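Local coordinates for leucine-rich repeat protein TpLRR (Treponema pallidum, PDB 6MLX) that is of unknown function but folds as a BspA-type leucine-rich repeat solenoid, a scaffold that often serves in protein binding, at residues 72-77 against 95-100. Sequence-based numbering, arbitrary orientation.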
loop_
_atom_site.group_PDB
_atom_site.type_symbol
_atom_site.label_atom_id
_atom_site.label_comp_id
_atom_site.label_asym_id
_atom_site.label_seq_id
_atom_site.Cartn_x
_atom_site.Cartn_y
_atom_site.Cartn_z
ATOM N N GLY A 72 -0.829 2.821 9.956
ATOM C CA GLY A 72 -2.236 2.808 10.315
ATOM C C GLY A 72 -3.160 3.341 9.229
ATOM O O GLY A 72 -2.740 3.817 8.177
ATOM N N GLN A 73 -4.459 3.267 9.513
ATOM C CA GLN A 73 -5.457 3.586 8.497
ATOM C C GLN A 73 -5.370 5.051 8.077
ATOM O O GLN A 73 -5.112 5.939 8.893
ATOM C CB GLN A 73 -6.864 3.268 9.013
ATOM C CG GLN A 73 -7.310 4.175 10.160
ATOM C CD GLN A 73 -8.819 4.274 10.286
ATOM O OE1 GLN A 73 -9.519 3.274 10.175
ATOM N NE2 GLN A 73 -9.332 5.490 10.528
ATOM N N HIS A 74 -5.559 5.295 6.780
ATOM C CA HIS A 74 -5.538 6.648 6.221
ATOM C C HIS A 74 -4.261 7.405 6.593
ATOM O O HIS A 74 -4.259 8.637 6.631
ATOM C CB HIS A 74 -6.770 7.462 6.665
ATOM C CG HIS A 74 -8.094 6.898 6.228
ATOM N ND1 HIS A 74 -8.710 7.263 5.049
ATOM C CD2 HIS A 74 -8.939 6.035 6.839
ATOM C CE1 HIS A 74 -9.862 6.625 4.939
ATOM N NE2 HIS A 74 -10.021 5.867 6.008
ATOM N N ALA A 75 -3.160 6.687 6.874
ATOM C CA ALA A 75 -1.947 7.360 7.356
ATOM C C ALA A 75 -1.445 8.412 6.371
ATOM O O ALA A 75 -1.024 9.503 6.775
ATOM C CB ALA A 75 -0.842 6.350 7.639
ATOM N N PHE A 76 -1.448 8.101 5.076
ATOM C CA PHE A 76 -1.006 9.065 4.076
ATOM C C PHE A 76 -2.122 9.425 3.108
ATOM O O PHE A 76 -1.846 9.873 1.997
ATOM C CB PHE A 76 0.216 8.541 3.321
ATOM C CG PHE A 76 1.386 8.245 4.206
ATOM C CD1 PHE A 76 2.319 9.227 4.491
ATOM C CD2 PHE A 76 1.556 6.985 4.758
ATOM C CE1 PHE A 76 3.407 8.954 5.307
ATOM C CE2 PHE A 76 2.636 6.705 5.569
ATOM C CZ PHE A 76 3.562 7.691 5.846
ATOM N N ASP A 77 -3.373 9.222 3.511
ATOM C CA ASP A 77 -4.528 9.651 2.732
ATOM C C ASP A 77 -4.392 11.128 2.370
ATOM O O ASP A 77 -4.221 11.977 3.249
ATOM C CB ASP A 77 -5.793 9.397 3.558
ATOM C CG ASP A 77 -7.085 9.639 2.786
ATOM O OD1 ASP A 77 -7.076 10.277 1.715
ATOM O OD2 ASP A 77 -8.132 9.175 3.270
ATOM N N ARG A 95 -2.527 -0.585 6.955
ATOM C CA ARG A 95 -3.955 -0.617 7.228
ATOM C C ARG A 95 -4.740 0.153 6.162
ATOM O O ARG A 95 -4.179 0.788 5.264
ATOM C CB ARG A 95 -4.234 -0.094 8.636
ATOM C CG ARG A 95 -3.696 -1.032 9.689
ATOM C CD ARG A 95 -4.229 -0.779 11.075
ATOM N NE ARG A 95 -4.005 -1.979 11.882
ATOM C CZ ARG A 95 -3.900 -1.991 13.208
ATOM N NH1 ARG A 95 -3.981 -0.853 13.884
ATOM N NH2 ARG A 95 -3.684 -3.140 13.844
ATOM N N HIS A 96 -6.059 0.075 6.257
ATOM C CA HIS A 96 -6.898 0.445 5.129
ATOM C C HIS A 96 -6.764 1.935 4.785
ATOM O O HIS A 96 -6.517 2.788 5.645
ATOM C CB HIS A 96 -8.355 0.047 5.401
ATOM C CG HIS A 96 -9.002 0.772 6.538
ATOM N ND1 HIS A 96 -9.693 1.954 6.367
ATOM C CD2 HIS A 96 -9.109 0.458 7.853
ATOM C CE1 HIS A 96 -10.176 2.349 7.531
ATOM N NE2 HIS A 96 -9.839 1.460 8.451
ATOM N N HIS A 97 -6.856 2.221 3.488
ATOM C CA HIS A 97 -6.790 3.564 2.911
ATOM C C HIS A 97 -5.462 4.265 3.161
ATOM O O HIS A 97 -5.372 5.479 2.964
ATOM C CB HIS A 97 -7.938 4.461 3.425
ATOM C CG HIS A 97 -9.302 4.000 3.013
ATOM N ND1 HIS A 97 -10.023 3.079 3.737
ATOM C CD2 HIS A 97 -10.073 4.328 1.946
ATOM C CE1 HIS A 97 -11.178 2.855 3.136
ATOM N NE2 HIS A 97 -11.235 3.603 2.047
ATOM N N ALA A 98 -4.424 3.541 3.586
ATOM C CA ALA A 98 -3.209 4.206 4.051
ATOM C C ALA A 98 -2.615 5.141 3.002
ATOM O O ALA A 98 -2.023 6.163 3.358
ATOM C CB ALA A 98 -2.163 3.185 4.478
ATOM N N PHE A 99 -2.762 4.820 1.714
ATOM C CA PHE A 99 -2.245 5.667 0.639
ATOM C C PHE A 99 -3.356 6.093 -0.306
ATOM O O PHE A 99 -3.122 6.338 -1.494
ATOM C CB PHE A 99 -1.125 4.962 -0.121
ATOM C CG PHE A 99 0.081 4.694 0.722
ATOM C CD1 PHE A 99 1.009 5.699 0.957
ATOM C CD2 PHE A 99 0.275 3.448 1.304
ATOM C CE1 PHE A 99 2.123 5.472 1.741
ATOM C CE2 PHE A 99 1.396 3.201 2.091
ATOM C CZ PHE A 99 2.321 4.225 2.313
ATOM N N HIS A 100 -4.572 6.185 0.218
ATOM C CA HIS A 100 -5.701 6.640 -0.577
ATOM C C HIS A 100 -5.403 8.013 -1.180
ATOM O O HIS A 100 -4.899 8.911 -0.499
ATOM C CB HIS A 100 -6.959 6.656 0.310
ATOM C CG HIS A 100 -8.163 7.268 -0.337
ATOM N ND1 HIS A 100 -8.890 6.633 -1.321
ATOM C CD2 HIS A 100 -8.768 8.462 -0.132
ATOM C CE1 HIS A 100 -9.887 7.414 -1.700
ATOM N NE2 HIS A 100 -9.838 8.527 -0.988
#
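Successive coils of a leucine-rich repeat solenoid pack together here, F76 beside F99 and H74 beside H97, through equivalent turns that each follow a short parallel strand. Two backbone bonds join the coils: H74 N donates to H96 O (2.9 Å) and F76 N to A98 O (2.7 Å), each donor lying in the carbonyl plane of its acceptor. A type II turn shapes each segment, G72 to A75 and R95 to A98, and the small CB of A98 fits against G72 O, 3.8 Å away. Inside, the rings of F76 and F99 run almost parallel (1°) but slid apart, CD2 of F76 reaching CE1 of F99 at 3.4 Å; F53 stacks on F76 and F122 meets F99, continuing the row, and such broad apolar rings suit a buried core. Away from the phenylalanines, the H74 ring is nearly parallel to that of H97 with little overlap. Histidine suits this place because its face takes CB of H97 in a CH-pi contact, 3.4 Å from the centroid, while its edge offers an N-H: with CG beside the backbone N (chi1 -61°), ND1 reaches the anti lone pair of D77 OD2 (2.7 Å), a bond in the ring plane that helps hold the ring's rotation. Next to it, CB of Q73 lies over the H96 ring, whose ND1 shares a hydrogen bond with H97 ND1. Like-shaped turns, each placing a phenylalanine in the core, join neighbouring coils of this BspA-type leucine-rich repeat solenoid.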